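Local coordinates for antibiotic biosynthesis monooxygenase (Thermus thermophilus, PDB 1IUJ), which is of unestablished function but binds zinc, and may act as a monooxygenase built as a ferredoxin-like dimer, at residues 39-44 with 49-54; 63-66 with 70-73. All coordinates share one frame; numbering follows the deposited sequence.

Contact 1: 39-44 with 49-54; sequences LVLRPK and PYVVMT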
ATOM      1  N   LEU B  39       4.054  -5.343  -5.992  1.00 14.53           N
ATOM      2  CA  LEU B  39       3.799  -4.166  -6.831  1.00 15.23           C
ATOM      3  C   LEU B  39       4.822  -3.109  -6.526  1.00 14.92           C
ATOM      4  O   LEU B  39       5.196  -2.913  -5.363  1.00 14.71           O
ATOM      5  CB  LEU B  39       2.395  -3.623  -6.621  1.00 15.82           C
ATOM      6  CG  LEU B  39       1.260  -4.603  -6.903  1.00 18.41           C
ATOM      7  CD1 LEU B  39       0.834  -5.383  -5.650  1.00 20.55           C
ATOM      8  CD2 LEU B  39       0.100  -3.860  -7.514  1.00 23.84           C
ATOM      9  N   VAL B  40       5.343  -2.461  -7.563  1.00 13.59           N
ATOM     10  CA  VAL B  40       6.190  -1.318  -7.343  1.00 13.27           C
ATOM     11  C   VAL B  40       5.393  -0.085  -7.755  1.00 13.86           C
ATOM     12  O   VAL B  40       4.822  -0.028  -8.850  1.00 13.57           O
ATOM     13  CB  VAL B  40       7.498  -1.407  -8.146  1.00 13.34           C
ATOM     14  CG1 VAL B  40       8.396  -0.193  -7.822  1.00 13.77           C
ATOM     15  CG2 VAL B  40       8.224  -2.775  -7.903  1.00 14.82           C
ATOM     16  N   LEU B  41       5.327   0.870  -6.844  1.00 13.17           N
ATOM     17  CA  LEU B  41       4.400   2.006  -6.950  1.00 13.12           C
ATOM     18  C   LEU B  41       5.175   3.309  -7.019  1.00 12.67           C
ATOM     19  O   LEU B  41       5.902   3.673  -6.101  1.00 11.91           O
ATOM     20  CB  LEU B  41       3.459   1.997  -5.730  1.00 12.57           C
ATOM     21  CG  LEU B  41       2.623   0.771  -5.506  1.00 14.03           C
ATOM     22  CD1 LEU B  41       1.813   0.925  -4.231  1.00 15.42           C
ATOM     23  CD2 LEU B  41       1.681   0.470  -6.678  1.00 15.55           C
ATOM     24  N   ARG B  42       5.042   4.011  -8.152  1.00 13.85           N
ATOM     25  CA  ARG B  42       5.705   5.306  -8.337  1.00 14.39           C
ATOM     26  C   ARG B  42       4.809   6.420  -7.786  1.00 14.27           C
ATOM     27  O   ARG B  42       3.611   6.438  -8.120  1.00 15.09           O
ATOM     28  CB  ARG B  42       5.937   5.568  -9.838  1.00 15.09           C
ATOM     29  CG  ARG B  42       6.708   6.860 -10.149  1.00 17.33           C
ATOM     30  CD  ARG B  42       6.829   7.132 -11.641  1.00 22.28           C
ATOM     31  NE  ARG B  42       5.517   7.209 -12.260  1.00 26.38           N
ATOM     32  CZ  ARG B  42       5.256   6.844 -13.513  1.00 29.27           C
ATOM     33  NH1 ARG B  42       6.232   6.401 -14.309  1.00 27.50           N
ATOM     34  NH2 ARG B  42       4.017   6.933 -13.975  1.00 31.20           N
ATOM     35  N   PRO B  43       5.358   7.330  -6.981  1.00 14.33           N
ATOM     36  CA  PRO B  43       4.551   8.385  -6.356  1.00 15.20           C
ATOM     37  C   PRO B  43       4.063   9.379  -7.397  1.00 16.96           C
ATOM     38  O   PRO B  43       4.749   9.632  -8.381  1.00 18.33           O
ATOM     39  CB  PRO B  43       5.528   9.048  -5.389  1.00 14.41           C
ATOM     40  CG  PRO B  43       6.926   8.847  -6.066  1.00 15.28           C
ATOM     41  CD  PRO B  43       6.796   7.450  -6.622  1.00 12.80           C
ATOM     42  N   LYS B  44       2.889   9.946  -7.179  1.00 18.21           N
ATOM     43  CA  LYS B  44       2.403  11.021  -8.044  1.00 20.17           C
ATOM     44  C   LYS B  44       3.346  12.236  -8.022  1.00 20.76           C
ATOM     45  O   LYS B  44       3.618  12.850  -9.087  1.00 22.29           O
ATOM     46  CB  LYS B  44       0.969  11.423  -7.633  1.00 20.65           C
ATOM     47  CG  LYS B  44       0.314  12.435  -8.579  1.00 25.14           C
ATOM     48  CD  LYS B  44      -0.845  11.815  -9.377  1.00 31.32           C
ATOM     49  CE  LYS B  44      -0.405  11.132 -10.671  1.00 33.99           C
ATOM     50  NZ  LYS B  44      -0.082   9.676 -10.459  1.00 34.33           N
ATOM     51  N   PRO B  49       8.165   9.179  -1.524  1.00 16.24           N
ATOM     52  CA  PRO B  49       8.851   7.904  -1.774  1.00 14.94           C
ATOM     53  C   PRO B  49       8.093   6.932  -2.692  1.00 14.52           C
ATOM     54  O   PRO B  49       6.863   6.883  -2.703  1.00 15.66           O
ATOM     55  CB  PRO B  49       8.972   7.319  -0.368  1.00 14.48           C
ATOM     56  CG  PRO B  49       7.701   7.837   0.325  1.00 15.98           C
ATOM     57  CD  PRO B  49       7.630   9.248  -0.148  1.00 17.06           C
ATOM     58  N   TYR B  50       8.858   6.133  -3.441  1.00 13.13           N
ATOM     59  CA  TYR B  50       8.311   4.906  -4.042  1.00 12.51           C
ATOM     60  C   TYR B  50       7.834   3.991  -2.916  1.00 12.76           C
ATOM     61  O   TYR B  50       8.365   4.065  -1.800  1.00 12.90           O
ATOM     62  CB  TYR B  50       9.419   4.171  -4.844  1.00 12.81           C
ATOM     63  CG  TYR B  50       9.542   4.581  -6.303  1.00 12.11           C
ATOM     64  CD1 TYR B  50      10.105   5.804  -6.662  1.00 15.98           C
ATOM     65  CD2 TYR B  50       9.091   3.736  -7.310  1.00 14.01           C
ATOM     66  CE1 TYR B  50      10.230   6.159  -8.024  1.00 13.71           C
ATOM     67  CE2 TYR B  50       9.200   4.085  -8.675  1.00 14.80           C
ATOM     68  CZ  TYR B  50       9.759   5.295  -8.997  1.00 13.53           C
ATOM     69  OH  TYR B  50       9.838   5.643 -10.349  1.00 14.10           O
ATOM     70  N   VAL B  51       6.846   3.160  -3.219  1.00 12.46           N
ATOM     71  CA  VAL B  51       6.457   2.050  -2.323  1.00 12.49           C
ATOM     72  C   VAL B  51       6.576   0.714  -3.006  1.00 12.42           C
ATOM     73  O   VAL B  51       5.995   0.483  -4.047  1.00 12.97           O
ATOM     74  CB  VAL B  51       5.039   2.254  -1.689  1.00 13.77           C
ATOM     75  CG1 VAL B  51       4.617   1.027  -0.893  1.00 13.88           C
ATOM     76  CG2 VAL B  51       5.067   3.443  -0.770  1.00 14.78           C
ATOM     77  N   VAL B  52       7.327  -0.204  -2.391  1.00 12.45           N
ATOM     78  CA  VAL B  52       7.344  -1.579  -2.871  1.00 12.84           C
ATOM     79  C   VAL B  52       6.388  -2.313  -1.940  1.00 12.75           C
ATOM     80  O   VAL B  52       6.635  -2.431  -0.714  1.00 13.04           O
ATOM     81  CB  VAL B  52       8.722  -2.204  -2.804  1.00 12.63           C
ATOM     82  CG1 VAL B  52       8.620  -3.696  -3.154  1.00 13.30           C
ATOM     83  CG2 VAL B  52       9.751  -1.441  -3.672  1.00 15.27           C
ATOM     84  N   MET B  53       5.313  -2.825  -2.521  1.00 12.44           N
ATOM     85  CA  MET B  53       4.259  -3.443  -1.729  1.00 12.98           C
ATOM     86  C   MET B  53       4.254  -4.924  -2.022  1.00 13.26           C
ATOM     87  O   MET B  53       4.170  -5.334  -3.189  1.00 13.26           O
ATOM     88  CB  MET B  53       2.897  -2.874  -2.102  1.00 13.22           C
ATOM     89  CG  MET B  53       1.809  -3.489  -1.269  1.00 16.73           C
ATOM     90  SD  MET B  53       0.281  -2.674  -1.592  1.00 25.95           S
ATOM     91  CE  MET B  53       0.052  -2.994  -3.309  1.00 26.88           C
ATOM     92  N   THR B  54       4.316  -5.732  -0.979  1.00 12.98           N
ATOM     93  CA  THR B  54       4.405  -7.170  -1.191  1.00 12.99           C
ATOM     94  C   THR B  54       3.389  -7.875  -0.340  1.00 12.30           C
ATOM     95  O   THR B  54       3.217  -7.532   0.841  1.00 12.85           O
ATOM     96  CB  THR B  54       5.804  -7.659  -0.863  1.00 12.81           C
ATOM     97  OG1 THR B  54       6.767  -6.928  -1.641  1.00 13.10           O
ATOM     98  CG2 THR B  54       5.971  -9.156  -1.309  1.00 13.10           C
TER
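Leu39 N donates to Met53 O at 2.8 Å, and Met53 N returns an equally short bond to Leu39 O, both nearly straight. One pair further on, Leu41 and Val51 repeat the exchange, Leu41 N to Val51 O at 2.9 Å and Val51 N to Leu41 O at 3.1 Å. Between these two hydrogen-bonded pairs lies the non-hydrogen-bonded pair Val40 and Val52, giving the antiparallel ladder of a β-hairpin. On the face carrying Leu39, Leu41, Val51 and Met53, the methionine chain bends at its thioether (chi3 61°), and its CE presses on Leu39 CD1 at 3.4 Å, a tight carbon contact. Toward the turn, Tyr50 lays its ring beside Arg42 and Pro43. Pro43 CD stands over one ring face, 3.9 Å from the Tyr50 centroid, and Arg42 CA makes a second CH-π contact over the same face, while Val40 CG1 meets the ring edge. Tyr50 OH is hydrogen-bonded to Glu19 of helix 15-29. That helix also covers Val40 and Val52 through Phe22; strand 2-8 continues the sheet beyond 50-54, and residues 39-43 pair antiparallel with a strand of the second subunit.

Contact 2: 63-66 with 70-73; sequences RAWT and AFKE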
ATOM      1  N   ARG B  63       9.080 -13.777   6.945  1.00 10.19           N
ATOM      2  CA  ARG B  63      10.317 -13.981   7.712  1.00 11.71           C
ATOM      3  C   ARG B  63      11.249 -14.983   7.015  1.00 10.24           C
ATOM      4  O   ARG B  63      12.428 -14.753   6.926  1.00 12.23           O
ATOM      5  CB  ARG B  63      10.065 -14.470   9.122  1.00 11.90           C
ATOM      6  CG  ARG B  63       9.138 -13.546   9.974  1.00 16.14           C
ATOM      7  CD  ARG B  63       8.070 -14.333  10.835  1.00 25.17           C
ATOM      8  NE  ARG B  63       7.613 -13.707  12.098  1.00 28.31           N
ATOM      9  CZ  ARG B  63       6.539 -14.060  12.811  1.00 22.95           C
ATOM     10  NH1 ARG B  63       5.725 -15.038  12.430  1.00 27.73           N
ATOM     11  NH2 ARG B  63       6.245 -13.395  13.935  1.00 31.83           N
ATOM     12  N   ALA B  64      10.702 -16.069   6.494  1.00 11.40           N
ATOM     13  CA  ALA B  64      11.529 -17.055   5.786  1.00 12.12           C
ATOM     14  C   ALA B  64      12.219 -16.412   4.578  1.00 11.49           C
ATOM     15  O   ALA B  64      13.413 -16.616   4.292  1.00 13.08           O
ATOM     16  CB  ALA B  64      10.677 -18.219   5.378  1.00 12.54           C
ATOM     17  N   TRP B  65      11.463 -15.586   3.872  1.00 11.92           N
ATOM     18  CA  TRP B  65      12.016 -14.868   2.766  1.00 12.80           C
ATOM     19  C   TRP B  65      13.191 -13.967   3.156  1.00 11.58           C
ATOM     20  O   TRP B  65      14.212 -13.954   2.490  1.00 12.42           O
ATOM     21  CB  TRP B  65      10.934 -14.030   2.107  1.00 13.98           C
ATOM     22  CG  TRP B  65      11.526 -13.389   0.947  1.00 18.44           C
ATOM     23  CD1 TRP B  65      12.236 -14.019  -0.061  1.00 25.18           C
ATOM     24  CD2 TRP B  65      11.580 -12.009   0.665  1.00 27.08           C
ATOM     25  NE1 TRP B  65      12.701 -13.095  -0.953  1.00 28.13           N
ATOM     26  CE2 TRP B  65      12.304 -11.849  -0.539  1.00 27.16           C
ATOM     27  CE3 TRP B  65      11.073 -10.879   1.291  1.00 24.76           C
ATOM     28  CZ2 TRP B  65      12.524 -10.600  -1.127  1.00 28.18           C
ATOM     29  CZ3 TRP B  65      11.288  -9.639   0.711  1.00 27.26           C
ATOM     30  CH2 TRP B  65      12.013  -9.507  -0.485  1.00 30.78           C
ATOM     31  N   THR B  66      13.062 -13.194   4.231  1.00 10.81           N
ATOM     32  CA  THR B  66      14.165 -12.318   4.655  1.00 10.94           C
ATOM     33  C   THR B  66      15.448 -13.071   4.971  1.00 10.77           C
ATOM     34  O   THR B  66      16.514 -12.496   4.908  1.00 12.52           O
ATOM     35  CB  THR B  66      13.822 -11.405   5.860  1.00  9.79           C
ATOM     36  OG1 THR B  66      13.575 -12.219   7.034  1.00 11.14           O
ATOM     37  CG2 THR B  66      12.531 -10.588   5.620  1.00 10.70           C
ATOM     38  N   ALA B  70      17.777 -15.852  -1.991  1.00 14.11           N
ATOM     39  CA  ALA B  70      17.074 -15.002  -2.969  1.00 13.99           C
ATOM     40  C   ALA B  70      16.965 -13.550  -2.475  1.00 13.92           C
ATOM     41  O   ALA B  70      17.178 -12.592  -3.234  1.00 13.89           O
ATOM     42  CB  ALA B  70      15.685 -15.574  -3.254  1.00 15.41           C
ATOM     43  N   PHE B  71      16.628 -13.373  -1.204  1.00 13.68           N
ATOM     44  CA  PHE B  71      16.481 -12.001  -0.698  1.00 14.16           C
ATOM     45  C   PHE B  71      17.832 -11.286  -0.716  1.00 14.29           C
ATOM     46  O   PHE B  71      17.936 -10.113  -1.121  1.00 13.90           O
ATOM     47  CB  PHE B  71      15.901 -12.089   0.709  1.00 13.51           C
ATOM     48  CG  PHE B  71      15.855 -10.786   1.470  1.00 14.46           C
ATOM     49  CD1 PHE B  71      14.634 -10.208   1.682  1.00 12.84           C
ATOM     50  CD2 PHE B  71      17.004 -10.176   1.995  1.00 14.15           C
ATOM     51  CE1 PHE B  71      14.552  -9.000   2.397  1.00 11.45           C
ATOM     52  CE2 PHE B  71      16.914  -8.980   2.707  1.00 15.31           C
ATOM     53  CZ  PHE B  71      15.675  -8.412   2.894  1.00 14.66           C
ATOM     54  N   LYS B  72      18.874 -11.991  -0.301  1.00 15.20           N
ATOM     55  CA  LYS B  72      20.220 -11.430  -0.309  1.00 17.35           C
ATOM     56  C   LYS B  72      20.677 -11.046  -1.727  1.00 18.96           C
ATOM     57  O   LYS B  72      21.279 -10.000  -1.916  1.00 20.22           O
ATOM     58  CB  LYS B  72      21.159 -12.451   0.319  1.00 17.92           C
ATOM     59  CG  LYS B  72      22.524 -11.932   0.633  1.00 19.62           C
ATOM     60  CD  LYS B  72      23.222 -12.900   1.587  1.00 23.45           C
ATOM     61  CE  LYS B  72      24.264 -12.180   2.424  1.00 30.35           C
ATOM     62  NZ  LYS B  72      25.486 -11.869   1.621  1.00 32.30           N
ATOM     63  N   GLU B  73      20.389 -11.880  -2.724  1.00 19.80           N
ATOM     64  CA  GLU B  73      20.743 -11.533  -4.101  1.00 20.89           C
ATOM     65  C   GLU B  73      19.934 -10.333  -4.607  1.00 21.60           C
ATOM     66  O   GLU B  73      20.464  -9.477  -5.345  1.00 22.06           O
ATOM     67  CB  GLU B  73      20.559 -12.733  -5.044  1.00 21.64           C
ATOM     68  CG  GLU B  73      20.956 -12.381  -6.482  1.00 24.10           C
ATOM     69  CD  GLU B  73      21.304 -13.570  -7.372  1.00 26.27           C
ATOM     70  OE1 GLU B  73      20.831 -14.699  -7.141  1.00 23.36           O
ATOM     71  OE2 GLU B  73      22.058 -13.348  -8.348  1.00 29.35           O
TER
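Phe71 packs its CB and one edge of its ring against Trp65, and a face of the ring against Thr66 CA. At the root, Phe71 CB lies 3.1 Å from Trp65 O, and it also stands over the five-membered ring of Trp65, 4.0 Å from that centroid, in a CH-π contact. With CG anti to the backbone N (chi1 172°), the phenyl group is carried back toward helix 59-66, and CG itself passes near the carbonyl oxygens of Trp65 and Thr66. CD1 is the atom that reaches furthest onto the indole: it sits 3.5 Å from Trp65 CH2, above the ring plane. The result is an edge-to-face aromatic pair, with the edge of Phe71 toward the six-membered ring of Trp65, the centroids 4.6 Å apart and the planes at 72°. The contact joins two short consecutive helices, 59-66 and 69-74, separated by a brief break, within the α+β, ferredoxin-like fold of the dimeric α+β barrel clan. Ser68 OG bridges that break, hydrogen-bonded to both Trp65 O and Phe71 N. Next along the ring, CE1 lies 3.7 Å from Trp65 CZ3 and 4.1 Å from Thr66 CG2, while on the other branch CD2 passes Thr66 O at 3.8 Å. Thr66 CA covers one face of the phenyl ring in a second CH-π contact, offset toward the rim. The threonine hydroxyl is turned back into its own helix, where OG1 donates to Arg63 O at 2.8 Å. Trp65 NE1 is buried beneath Phe71 CB without a polar partner in the model. Beyond the pair, Trp65 also meets Trp56 and Val29, and the Phe71 ring stacks with His75, a zinc ligand of this protein.

From the N terminus the chain runs through strand 2-8 and helix 15-29 before strand 35-43 enters contact 1. There 49-54 folds back on 39-44, closing a short turn and forming the hairpin at one side of this chain's own part of the sheet. Strand 50-56 then leads almost directly into helix 59-66, and contact 2 closes a still shorter connection, between 63-66 and 70-73. The two closures are in series, neither nested nor crossed. Their centres are 19 Å apart on opposite sides of the chain's centre, and their nearest atoms stay about 6 Å apart. Helix 15-29 borders both contacts.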